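Local coordinates for D-2-hydroxyacid dehydrogensase protein (Ketogulonicigenium vulgare, PDB 4LSW), which probably catalyses the NAD(P)-dependent interconversion of D-2-hydroxyacids and 2-oxoacids, as in other members of the D-isomer-specific 2-hydroxyacid dehydrogenase family, at residues L68-V73 with T302-G307. Sequence-based numbering, arbitrary orientation.
Sequences LELISV and TAHFAG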
# COMPACT_ATOMS: atom_id res chain seq x y z
N LEU A 68 26.47 12.88 2.60
CA LEU A 68 25.01 12.75 2.46
C LEU A 68 24.22 13.67 3.40
O LEU A 68 24.53 13.76 4.60
CB LEU A 68 24.61 11.29 2.71
CG LEU A 68 23.15 10.91 2.43
CD1 LEU A 68 22.79 11.12 0.96
CD2 LEU A 68 22.92 9.47 2.84
N GLU A 69 23.19 14.31 2.86
CA GLU A 69 22.36 15.24 3.63
C GLU A 69 20.93 14.76 3.78
O GLU A 69 20.26 15.02 4.80
CB GLU A 69 22.35 16.62 2.96
CG GLU A 69 23.73 17.28 2.87
CD GLU A 69 23.76 18.50 1.96
OE1 GLU A 69 22.69 18.94 1.47
OE2 GLU A 69 24.87 19.02 1.72
N LEU A 70 20.46 14.04 2.77
CA LEU A 70 19.03 13.77 2.64
C LEU A 70 18.79 12.49 1.88
O LEU A 70 19.45 12.22 0.88
CB LEU A 70 18.35 14.93 1.90
CG LEU A 70 16.92 14.70 1.42
CD1 LEU A 70 15.95 14.52 2.58
CD2 LEU A 70 16.46 15.83 0.54
N ILE A 71 17.84 11.69 2.35
CA ILE A 71 17.36 10.55 1.59
C ILE A 71 15.88 10.79 1.34
O ILE A 71 15.10 10.91 2.29
CB ILE A 71 17.55 9.22 2.34
CG1 ILE A 71 19.03 8.99 2.63
CG2 ILE A 71 16.99 8.07 1.52
CD1 ILE A 71 19.31 7.85 3.61
N SER A 72 15.51 10.89 0.07
CA SER A 72 14.13 11.11 -0.32
C SER A 72 13.56 9.83 -0.92
O SER A 72 14.13 9.26 -1.86
CB SER A 72 14.01 12.30 -1.29
OG SER A 72 14.17 13.51 -0.59
N VAL A 73 12.46 9.37 -0.33
CA VAL A 73 11.84 8.12 -0.71
C VAL A 73 10.60 8.35 -1.57
O VAL A 73 9.74 9.18 -1.24
CB VAL A 73 11.43 7.31 0.54
CG1 VAL A 73 10.81 5.99 0.14
CG2 VAL A 73 12.64 7.08 1.45
N THR A 302 13.99 19.50 -4.39
CA THR A 302 14.11 20.89 -4.82
C THR A 302 14.16 21.81 -3.61
O THR A 302 15.02 22.70 -3.52
CB THR A 302 12.94 21.28 -5.73
OG1 THR A 302 12.95 20.45 -6.90
CG2 THR A 302 13.05 22.75 -6.16
N ALA A 303 13.24 21.59 -2.68
CA ALA A 303 13.18 22.39 -1.47
C ALA A 303 14.47 22.28 -0.67
O ALA A 303 15.02 23.28 -0.20
CB ALA A 303 11.99 21.97 -0.63
N HIS A 304 14.98 21.06 -0.52
CA HIS A 304 16.20 20.85 0.25
C HIS A 304 17.38 21.67 -0.28
O HIS A 304 18.05 22.37 0.48
CB HIS A 304 16.59 19.37 0.29
CG HIS A 304 17.90 19.12 0.95
ND1 HIS A 304 18.05 19.09 2.32
CD2 HIS A 304 19.14 18.91 0.44
CE1 HIS A 304 19.31 18.86 2.62
NE2 HIS A 304 20.00 18.76 1.49
N PHE A 305 17.63 21.56 -1.58
CA PHE A 305 18.81 22.20 -2.15
C PHE A 305 18.64 23.71 -2.28
O PHE A 305 19.62 24.43 -2.43
CB PHE A 305 19.19 21.55 -3.48
CG PHE A 305 19.77 20.17 -3.32
CD1 PHE A 305 21.02 20.00 -2.76
CD2 PHE A 305 19.06 19.05 -3.72
CE1 PHE A 305 21.57 18.74 -2.60
CE2 PHE A 305 19.60 17.78 -3.57
CZ PHE A 305 20.85 17.62 -3.01
N ALA A 306 17.40 24.17 -2.20
CA ALA A 306 17.11 25.61 -2.24
C ALA A 306 17.26 26.26 -0.87
O ALA A 306 17.30 27.49 -0.76
CB ALA A 306 15.71 25.86 -2.81
N GLY A 307 17.35 25.44 0.17
CA GLY A 307 17.43 25.95 1.53
C GLY A 307 16.06 26.23 2.12
O GLY A 307 15.93 26.98 3.09
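H304, in the last turn of helix 287-306, reaches E69, just before strand 70-74, and L70, its first residue, packing the C-terminal helix on the mixed sheet that lies apart from the Rossmann-type, presumably NAD-binding domain of this dehydrogenase. The link is a histidine-carboxylate hydrogen bond: H304 NE2 donates to E69 OE1 over 2.7 Å, with an N-H...O angle of 159°. OE1 lies near the imidazole plane and accepts through its anti lone pair, while the carboxylate is turned 55° from the ring. One imidazole face rests on L70, whose CB makes a CH-pi contact 4.1 Å from the ring centroid; L70 CD2 continues along the side chain to H304 CB, 3.6 Å away. H304 CG stands anti to its own backbone nitrogen (chi1 174°), which carries the ring out to the strand. With an alanine in place of the histidine, E69 OE1 would probably lose its imidazole donor and L70 the flat cover over its CB. Further out, R47 forms a salt bridge with E69 OE2, so the two carboxylate oxygens serve different partners, and L301 of the same helix also touches L70. The imidazole turns its edge to one face of the F305 ring, H304 CD2 sitting 3.8 Å above the phenyl plane, over its centre.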